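Local atomic coordinates of putative lipoprotein (Campylobacter jejuni subsp. jejuni, PDB entry 2G5G), a protein that binds heme as a cofacial pair linked to its dimerization, with a tyrosine ligand, and probably takes part in bacterial heme transport. Residues A[112-115]-A[119-122]; A[195-200]-A[221-226]; A[203-208]-A[235-240]. All blocks are in the same frame, centred on the assembly; numbering follows the deposited sequence.

The three contacts fall into two groups. Contacts 2 and 3 share the long helix 187-210, whereas contact 1 is a separate aromatic pair in the loop between helices 108-111 and 124-131; its Trp114 side chain lies about 12 Å from a bound heme. Contact 2 comes closest to the ligand, with the side chain of Lys200 about 3 Å from a heme and Ile196 lining the pocket. Contact 3 uses the same helix further along, its centre about 13 Å from that of contact 2. These two meet directly where His223 ND1 lies 3.3 Å from CE of selenomethionine Met204. Contact 1 stands apart: its centre lies about 21 Å from that of contact 2 and about 26 Å from that of contact 3.

Contact 1. Residues A[112-115]-A[119-122]; sequences LNWD and KWKD
Trp114 and Trp120 sit on two short pieces of one irregular loop, their CA atoms 8.0 Å apart, the nearest such pair across the segments. Before Trp114 the chain leaves helix 108-111 through a Schellman motif, with Asn113 at positive phi; after Lys119 it makes a tight turn in which Asp122 N bonds to Lys119 O at 2.8 Å. The gap is bridged by the two indoles in a T-shaped stack. Trp120 presents its benzo edge, and its CE3 atom stands 3.6 Å above the plane of the Trp114 ring, over its centre. Beside it, CZ3 of Trp120 settles 3.8 Å from CD2 of Trp114. With planes 77° apart, the five-membered ring of Trp114 and the six-membered ring of Trp120 have centroids separated by 5.0 Å. Both side chains turn CG anti to the backbone N, Trp120 with chi1 at 179°, which carries its indole across to the partner. The NE1 of Trp114 is engaged by Trp118 O, a bond that helps to set the rotation of the receiving ring. An edge bearing C-H dipoles on an electron-rich face, with no hydrogen bond between the segments, implies cohesion from dispersion and weak electrostatics.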
loop_
_atom_site.group_PDB
_atom_site.type_symbol
_atom_site.label_atom_id
_atom_site.label_comp_id
_atom_site.label_asym_id
_atom_site.label_seq_id
_atom_site.Cartn_x
_atom_site.Cartn_y
_atom_site.Cartn_z
ATOM N N LEU A 112 -23.358 8.840 -6.684
ATOM C CA LEU A 112 -22.959 8.091 -5.495
ATOM C C LEU A 112 -21.505 8.332 -5.181
ATOM O O LEU A 112 -20.995 7.859 -4.168
ATOM C CB LEU A 112 -23.196 6.585 -5.688
ATOM C CG LEU A 112 -24.602 6.095 -6.019
ATOM C CD1 LEU A 112 -24.582 4.606 -6.353
ATOM C CD2 LEU A 112 -25.581 6.408 -4.887
ATOM N N ASN A 113 -20.828 9.073 -6.052
ATOM C CA ASN A 113 -19.382 9.212 -5.959
ATOM C C ASN A 113 -18.665 7.841 -5.883
ATOM O O ASN A 113 -17.733 7.649 -5.096
ATOM C CB ASN A 113 -19.015 10.079 -4.754
ATOM C CG ASN A 113 -17.646 10.645 -4.871
ATOM O OD1 ASN A 113 -17.156 10.841 -5.979
ATOM N ND2 ASN A 113 -17.002 10.907 -3.743
ATOM N N TRP A 114 -19.122 6.898 -6.703
ATOM C CA TRP A 114 -18.574 5.546 -6.714
ATOM C C TRP A 114 -17.063 5.594 -6.776
ATOM O O TRP A 114 -16.501 6.383 -7.544
ATOM C CB TRP A 114 -19.113 4.758 -7.905
ATOM C CG TRP A 114 -18.911 3.284 -7.756
ATOM C CD1 TRP A 114 -17.942 2.521 -8.348
ATOM C CD2 TRP A 114 -19.691 2.388 -6.949
ATOM N NE1 TRP A 114 -18.075 1.205 -7.969
ATOM C CE2 TRP A 114 -19.131 1.096 -7.101
ATOM C CE3 TRP A 114 -20.797 2.554 -6.107
ATOM C CZ2 TRP A 114 -19.645 -0.022 -6.449
ATOM C CZ3 TRP A 114 -21.312 1.435 -5.462
ATOM C CH2 TRP A 114 -20.736 0.163 -5.641
ATOM N N ASP A 115 -16.414 4.766 -5.957
ATOM C CA ASP A 115 -14.954 4.624 -5.964
ATOM C C ASP A 115 -14.575 3.547 -6.956
ATOM O O ASP A 115 -15.128 2.446 -6.936
ATOM C CB ASP A 115 -14.408 4.278 -4.573
ATOM C CG ASP A 115 -12.896 4.470 -4.464
ATOM O OD1 ASP A 115 -12.180 4.175 -5.447
ATOM O OD2 ASP A 115 -12.415 4.908 -3.386
ATOM N N LYS A 119 -14.975 -2.332 -9.136
ATOM C CA LYS A 119 -15.332 -2.331 -10.566
ATOM C C LYS A 119 -16.836 -2.235 -10.774
ATOM O O LYS A 119 -17.574 -3.183 -10.456
ATOM C CB LYS A 119 -14.806 -3.574 -11.305
ATOM C CG LYS A 119 -13.301 -3.670 -11.381
ATOM C CD LYS A 119 -12.863 -5.023 -11.944
ATOM C CE LYS A 119 -11.335 -5.079 -12.063
ATOM N NZ LYS A 119 -10.850 -6.354 -12.693
ATOM N N TRP A 120 -17.276 -1.118 -11.357
ATOM C CA TRP A 120 -18.689 -0.837 -11.518
ATOM C C TRP A 120 -19.446 -2.004 -12.122
ATOM O O TRP A 120 -20.566 -2.296 -11.695
ATOM C CB TRP A 120 -18.933 0.462 -12.313
ATOM C CG TRP A 120 -20.403 0.768 -12.508
ATOM C CD1 TRP A 120 -21.085 0.815 -13.693
ATOM C CD2 TRP A 120 -21.368 1.053 -11.477
ATOM N NE1 TRP A 120 -22.422 1.101 -13.466
ATOM C CE2 TRP A 120 -22.618 1.261 -12.116
ATOM C CE3 TRP A 120 -21.298 1.160 -10.073
ATOM C CZ2 TRP A 120 -23.787 1.567 -11.398
ATOM C CZ3 TRP A 120 -22.458 1.462 -9.366
ATOM C CH2 TRP A 120 -23.684 1.663 -10.032
ATOM N N LYS A 121 -18.826 -2.673 -13.099
ATOM C CA LYS A 121 -19.397 -3.849 -13.775
ATOM C C LYS A 121 -19.916 -4.895 -12.790
ATOM O O LYS A 121 -20.972 -5.513 -13.004
ATOM C CB LYS A 121 -18.347 -4.497 -14.707
ATOM C CG LYS A 121 -18.623 -5.988 -15.033
ATOM C CD LYS A 121 -18.010 -6.439 -16.371
ATOM C CE LYS A 121 -18.960 -6.104 -17.535
ATOM N NZ LYS A 121 -18.224 -5.660 -18.757
ATOM N N ASP A 122 -19.166 -5.074 -11.713
ATOM C CA ASP A 122 -19.448 -6.083 -10.690
ATOM C C ASP A 122 -20.501 -5.635 -9.673
ATOM O O ASP A 122 -20.858 -6.400 -8.764
ATOM C CB ASP A 122 -18.149 -6.430 -9.955
ATOM C CG ASP A 122 -17.177 -7.214 -10.827
ATOM O OD1 ASP A 122 -17.647 -7.852 -11.788
ATOM O OD2 ASP A 122 -15.964 -7.194 -10.539
#

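Contact 2. Residues A[195-200]-A[221-226]; sequences EIQQFK and SYHTSK
His223 and Gln197 bury most of the surface in this contact, with Lys200 adding a smaller share. The side-chain amide of Gln197 lies over one face of the imidazole, the two planes only 23° apart, and its OE1 is 3.2 Å above the ring, displaced toward the rim. The closest atom beneath it is CE1 of His223, with Gln197 CD 3.4 Å from that same carbon. Gln197 reaches this place by a bent chain: CG leaves anti to the backbone N, and chi2 of 90° then folds the amide across toward helix 221-224. Lys200, nearly one helical turn further on, takes an extended course and brushes the imidazole with its aliphatic part, CB being 4.1 Å from His223 CE1.

A single water joins the three polar ends. It lies in the plane of the imidazole at the NE2 edge, 2.7 Å from His223 NE2, and accepts a bond from Lys200 NZ at 3.2 Å and a weak one from Gln197 NE2 at 3.0 Å. On its other nitrogen, ND1, His223 is held by Asp201, so the ring is gripped at both nitrogens and its rotation is largely fixed. Lys200 NZ also hydrogen-bonds O2A of a bound heme, and Ile196 on the same helix touches heme as well. The whole is consistent with the polar border of a heme pocket, where Lys200 meets a propionate oxygen and the water-linked His223 and Gln197 probably act as a second shell.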
loop_
_atom_site.group_PDB
_atom_site.type_symbol
_atom_site.label_atom_id
_atom_site.label_comp_id
_atom_site.label_asym_id
_atom_site.label_seq_id
_atom_site.Cartn_x
_atom_site.Cartn_y
_atom_site.Cartn_z
ATOM N N GLU A 195 -4.895 -4.875 11.339
ATOM C CA GLU A 195 -5.494 -3.747 12.049
ATOM C C GLU A 195 -6.475 -2.963 11.195
ATOM O O GLU A 195 -7.519 -2.526 11.707
ATOM C CB GLU A 195 -4.447 -2.827 12.684
ATOM C CG GLU A 195 -3.794 -3.454 13.933
ATOM C CD GLU A 195 -4.816 -4.054 14.913
ATOM O OE1 GLU A 195 -4.789 -5.287 15.175
ATOM O OE2 GLU A 195 -5.655 -3.277 15.421
ATOM N N ILE A 196 -6.160 -2.821 9.904
ATOM C CA ILE A 196 -7.057 -2.166 8.943
ATOM C C ILE A 196 -8.358 -2.938 8.737
ATOM O O ILE A 196 -9.435 -2.319 8.658
ATOM C CB ILE A 196 -6.374 -1.909 7.572
ATOM C CG1 ILE A 196 -5.372 -0.751 7.692
ATOM C CG2 ILE A 196 -7.397 -1.540 6.484
ATOM C CD1 ILE A 196 -4.317 -0.797 6.617
ATOM N N GLN A 197 -8.263 -4.269 8.618
ATOM C CA GLN A 197 -9.474 -5.131 8.543
ATOM C C GLN A 197 -10.331 -4.969 9.790
ATOM O O GLN A 197 -11.559 -4.800 9.701
ATOM C CB GLN A 197 -9.094 -6.599 8.344
ATOM C CG GLN A 197 -10.260 -7.502 8.021
ATOM C CD GLN A 197 -10.552 -7.653 6.547
ATOM O OE1 GLN A 197 -11.342 -8.526 6.138
ATOM N NE2 GLN A 197 -9.952 -6.811 5.736
ATOM N N GLN A 198 -9.686 -5.000 10.939
ATOM C CA GLN A 198 -10.347 -4.872 12.240
ATOM C C GLN A 198 -11.099 -3.539 12.356
ATOM O O GLN A 198 -12.258 -3.493 12.813
ATOM C CB GLN A 198 -9.313 -4.991 13.374
ATOM C CG GLN A 198 -8.791 -6.432 13.609
ATOM C CD GLN A 198 -9.456 -7.096 14.792
ATOM O OE1 GLN A 198 -10.462 -7.819 14.647
ATOM N NE2 GLN A 198 -8.932 -6.840 15.971
ATOM N N PHE A 199 -10.424 -2.458 11.944
ATOM C CA PHE A 199 -11.043 -1.133 11.882
ATOM C C PHE A 199 -12.214 -1.034 10.900
ATOM O O PHE A 199 -13.210 -0.385 11.230
ATOM C CB PHE A 199 -9.997 -0.049 11.562
ATOM C CG PHE A 199 -9.325 0.537 12.779
ATOM C CD1 PHE A 199 -8.092 0.045 13.222
ATOM C CD2 PHE A 199 -9.887 1.614 13.447
ATOM C CE1 PHE A 199 -7.463 0.591 14.340
ATOM C CE2 PHE A 199 -9.255 2.172 14.566
ATOM C CZ PHE A 199 -8.035 1.656 15.003
ATOM N N LYS A 200 -12.092 -1.633 9.705
ATOM C CA LYS A 200 -13.163 -1.666 8.700
ATOM C C LYS A 200 -14.375 -2.362 9.305
ATOM O O LYS A 200 -15.496 -1.873 9.206
ATOM C CB LYS A 200 -12.751 -2.435 7.434
ATOM C CG LYS A 200 -11.751 -1.694 6.512
ATOM C CD LYS A 200 -11.257 -2.586 5.385
ATOM C CE LYS A 200 -10.575 -1.740 4.284
ATOM N NZ LYS A 200 -9.987 -2.654 3.275
ATOM N N SER A 221 -17.030 -11.801 2.062
ATOM C CA SER A 221 -17.188 -12.895 3.003
ATOM C C SER A 221 -16.331 -12.807 4.261
ATOM O O SER A 221 -16.797 -13.207 5.334
ATOM C CB SER A 221 -16.994 -14.227 2.287
ATOM O OG SER A 221 -18.128 -14.430 1.458
ATOM N N TYR A 222 -15.078 -12.316 4.175
ATOM C CA TYR A 222 -14.256 -12.255 5.405
ATOM C C TYR A 222 -14.825 -11.267 6.413
ATOM O O TYR A 222 -14.680 -11.461 7.639
ATOM C CB TYR A 222 -12.771 -11.971 5.144
ATOM C CG TYR A 222 -12.114 -12.981 4.218
ATOM C CD1 TYR A 222 -12.449 -14.332 4.269
ATOM C CD2 TYR A 222 -11.162 -12.577 3.288
ATOM C CE1 TYR A 222 -11.840 -15.269 3.415
ATOM C CE2 TYR A 222 -10.554 -13.493 2.431
ATOM C CZ TYR A 222 -10.891 -14.836 2.508
ATOM O OH TYR A 222 -10.299 -15.735 1.650
ATOM N N HIS A 223 -15.504 -10.244 5.887
ATOM C CA HIS A 223 -16.184 -9.235 6.700
ATOM C C HIS A 223 -17.487 -9.721 7.348
ATOM O O HIS A 223 -17.812 -9.349 8.462
ATOM C CB HIS A 223 -16.466 -7.994 5.815
ATOM C CG HIS A 223 -15.225 -7.270 5.421
ATOM N ND1 HIS A 223 -14.441 -6.599 6.329
ATOM C CD2 HIS A 223 -14.628 -7.115 4.215
ATOM C CE1 HIS A 223 -13.406 -6.066 5.705
ATOM N NE2 HIS A 223 -13.499 -6.359 4.420
ATOM N N THR A 224 -18.220 -10.548 6.647
ATOM C CA THR A 224 -19.511 -10.992 7.161
ATOM C C THR A 224 -19.381 -12.199 8.095
ATOM O O THR A 224 -20.330 -12.539 8.824
ATOM C CB THR A 224 -20.506 -11.253 6.052
ATOM O OG1 THR A 224 -20.072 -12.360 5.257
ATOM C CG2 THR A 224 -20.702 -9.958 5.176
ATOM N N SER A 225 -18.206 -12.841 8.063
ATOM C CA SER A 225 -17.956 -14.035 8.846
ATOM C C SER A 225 -18.250 -13.826 10.339
ATOM O O SER A 225 -17.695 -12.936 10.986
ATOM C CB SER A 225 -16.496 -14.492 8.691
ATOM O OG SER A 225 -16.204 -15.461 9.694
ATOM N N LYS A 226 -19.078 -14.701 10.890
ATOM C CA LYS A 226 -19.328 -14.708 12.304
ATOM C C LYS A 226 -18.087 -15.070 13.138
ATOM O O LYS A 226 -18.081 -14.819 14.320
ATOM C CB LYS A 226 -20.433 -15.714 12.614
ATOM C CG LYS A 226 -21.819 -15.259 12.110
ATOM C CD LYS A 226 -22.783 -16.414 12.172
ATOM C CE LYS A 226 -23.149 -16.776 13.595
ATOM N NZ LYS A 226 -24.064 -17.944 13.643
HETATM O O HOH W 1 -11.229 -5.569 3.262
#

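Contact 3. Residues A[203-208]-A[235-240]; sequences RMADVL and QDFKSS
Phe237, in the turn that follows helix 230-236, reaches to the flank of helix 187-210, covering Ala205 and Asp206. Its CB points toward the partner segment and, with CG, serves as the stalk of the ring, neither atom coming close to residues 203-208. The torsion at CB, chi1 -87°, swings the ring so that one side of it, CD2 and CE2, runs along the helix. CD2 is the first to arrive, 4.1 Å from Ala205 CB, and CE2 follows at 4.0 Å from that same methyl. CE2 also presses on the backbone, lying 3.5 Å from Asp206 N and 3.6 Å from Asp206 CA. At the tip, CZ meets the side chain of Asp206, 3.6 Å from its CB and 3.7 Å from its CG. Returning along the far side, CE1 has only a loose neighbour in Asp206 OD1 at 4.2 Å.

The ring meets the helix backbone obliquely. Its plane makes 32° with the carboxylate of Asp206, whose CG stands anti to the backbone N (chi1 -169°), which brings the group alongside the ring tip. Helix 187-210 adds Arg202 and Val209 as further neighbours of the ring, and Ala205 also packs on His233 and Ile234 of helix 230-236. Just past the ring, Lys238 takes positive phi in a Schellman motif, with Lys238 N bonded to Gln235 O at 2.9 Å, and the chain turns away.

The small Ala205 side chain is consistent with the ring's close approach to the backbone at Asp206 N. No hydrogen bond or salt bridge links the segments; van der Waals packing fastens the turn after helix 230-236 to helix 187-210, and the carboxylate lying alongside CZ probably contributes little beyond it.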
loop_
_atom_site.group_PDB
_atom_site.type_symbol
_atom_site.label_atom_id
_atom_site.label_comp_id
_atom_site.label_asym_id
_atom_site.label_seq_id
_atom_site.Cartn_x
_atom_site.Cartn_y
_atom_site.Cartn_z
ATOM N N ARG A 203 -16.140 -0.173 11.981
ATOM C CA ARG A 203 -16.912 0.915 11.353
ATOM C C ARG A 203 -18.203 0.402 10.726
ATOM O O ARG A 203 -19.262 0.947 11.023
ATOM C CB ARG A 203 -16.087 1.644 10.285
ATOM C CG ARG A 203 -16.913 2.613 9.391
ATOM C CD ARG A 203 -17.492 3.770 10.177
ATOM N NE ARG A 203 -16.445 4.509 10.898
ATOM C CZ ARG A 203 -15.621 5.418 10.345
ATOM N NH1 ARG A 203 -15.697 5.744 9.058
ATOM N NH2 ARG A 203 -14.711 6.001 11.106
HETATM N N MSE A 204 -18.109 -0.621 9.870
HETATM C CA MSE A 204 -19.300 -1.249 9.298
HETATM C C MSE A 204 -20.278 -1.681 10.400
HETATM O O MSE A 204 -21.483 -1.417 10.259
HETATM C CB MSE A 204 -18.952 -2.391 8.349
HETATM C CG MSE A 204 -18.090 -1.922 7.128
HETATM SE SE MSE A 204 -18.093 -3.172 5.743
HETATM C CE MSE A 204 -16.255 -3.799 6.081
ATOM N N ALA A 205 -19.777 -2.315 11.475
ATOM C CA ALA A 205 -20.609 -2.614 12.672
ATOM C C ALA A 205 -21.245 -1.374 13.291
ATOM O O ALA A 205 -22.427 -1.392 13.672
ATOM C CB ALA A 205 -19.839 -3.375 13.735
ATOM N N ASP A 206 -20.465 -0.302 13.390
ATOM C CA ASP A 206 -20.933 0.939 13.999
ATOM C C ASP A 206 -22.142 1.430 13.180
ATOM O O ASP A 206 -23.206 1.710 13.730
ATOM C CB ASP A 206 -19.753 1.946 14.015
ATOM C CG ASP A 206 -20.006 3.196 14.871
ATOM O OD1 ASP A 206 -21.088 3.401 15.447
ATOM O OD2 ASP A 206 -19.073 3.997 14.966
ATOM N N VAL A 207 -22.000 1.439 11.863
ATOM C CA VAL A 207 -23.062 1.911 10.956
ATOM C C VAL A 207 -24.334 1.059 11.147
ATOM O O VAL A 207 -25.473 1.597 11.213
ATOM C CB VAL A 207 -22.582 1.941 9.461
ATOM C CG1 VAL A 207 -23.721 2.215 8.478
ATOM C CG2 VAL A 207 -21.410 2.953 9.261
ATOM N N LEU A 208 -24.146 -0.248 11.290
ATOM C CA LEU A 208 -25.293 -1.172 11.317
ATOM C C LEU A 208 -26.021 -1.115 12.663
ATOM O O LEU A 208 -27.256 -1.115 12.737
ATOM C CB LEU A 208 -24.821 -2.597 10.991
ATOM C CG LEU A 208 -24.213 -2.788 9.595
ATOM C CD1 LEU A 208 -23.643 -4.199 9.421
ATOM C CD2 LEU A 208 -25.267 -2.493 8.482
ATOM N N GLN A 235 -21.521 -7.545 18.545
ATOM C CA GLN A 235 -21.615 -8.054 19.919
ATOM C C GLN A 235 -20.964 -7.125 20.913
ATOM O O GLN A 235 -21.542 -6.851 21.974
ATOM C CB GLN A 235 -20.919 -9.421 20.060
ATOM C CG GLN A 235 -21.599 -10.547 19.307
ATOM C CD GLN A 235 -20.905 -11.888 19.544
ATOM O OE1 GLN A 235 -20.539 -12.576 18.592
ATOM N NE2 GLN A 235 -20.729 -12.266 20.819
ATOM N N ASP A 236 -19.743 -6.667 20.581
ATOM C CA ASP A 236 -18.976 -5.735 21.437
ATOM C C ASP A 236 -19.668 -4.383 21.589
ATOM O O ASP A 236 -19.527 -3.741 22.647
ATOM C CB ASP A 236 -17.537 -5.536 20.930
ATOM C CG ASP A 236 -16.582 -6.699 21.327
ATOM O OD1 ASP A 236 -16.955 -7.564 22.151
ATOM O OD2 ASP A 236 -15.448 -6.726 20.799
ATOM N N PHE A 237 -20.409 -3.944 20.565
ATOM C CA PHE A 237 -21.267 -2.753 20.696
ATOM C C PHE A 237 -22.475 -2.935 21.660
ATOM O O PHE A 237 -23.195 -1.962 21.936
ATOM C CB PHE A 237 -21.765 -2.256 19.303
ATOM C CG PHE A 237 -20.823 -1.281 18.594
ATOM C CD1 PHE A 237 -20.578 -0.010 19.111
ATOM C CD2 PHE A 237 -20.207 -1.629 17.394
ATOM C CE1 PHE A 237 -19.730 0.854 18.458
ATOM C CE2 PHE A 237 -19.368 -0.757 16.728
ATOM C CZ PHE A 237 -19.126 0.488 17.259
ATOM N N LYS A 238 -22.711 -4.170 22.115
ATOM C CA LYS A 238 -23.833 -4.555 22.992
ATOM C C LYS A 238 -25.192 -4.281 22.326
ATOM O O LYS A 238 -26.113 -3.818 22.977
ATOM C CB LYS A 238 -23.729 -3.884 24.387
ATOM C CG LYS A 238 -22.340 -3.996 25.001
ATOM C CD LYS A 238 -22.252 -5.176 25.929
ATOM C CE LYS A 238 -22.110 -4.694 27.378
ATOM N NZ LYS A 238 -22.413 -5.757 28.423
ATOM N N SER A 239 -25.300 -4.586 21.035
ATOM C CA SER A 239 -26.564 -4.478 20.317
ATOM C C SER A 239 -27.511 -5.604 20.739
ATOM O O SER A 239 -27.090 -6.753 20.875
ATOM C CB SER A 239 -26.326 -4.578 18.817
ATOM O OG SER A 239 -27.548 -4.336 18.123
ATOM N N SER A 240 -28.794 -5.282 20.940
ATOM C CA SER A 240 -29.810 -6.326 21.057
ATOM C C SER A 240 -30.547 -6.609 19.735
ATOM O O SER A 240 -31.493 -7.393 19.725
ATOM C CB SER A 240 -30.826 -6.015 22.142
ATOM O OG SER A 240 -30.262 -6.237 23.417
#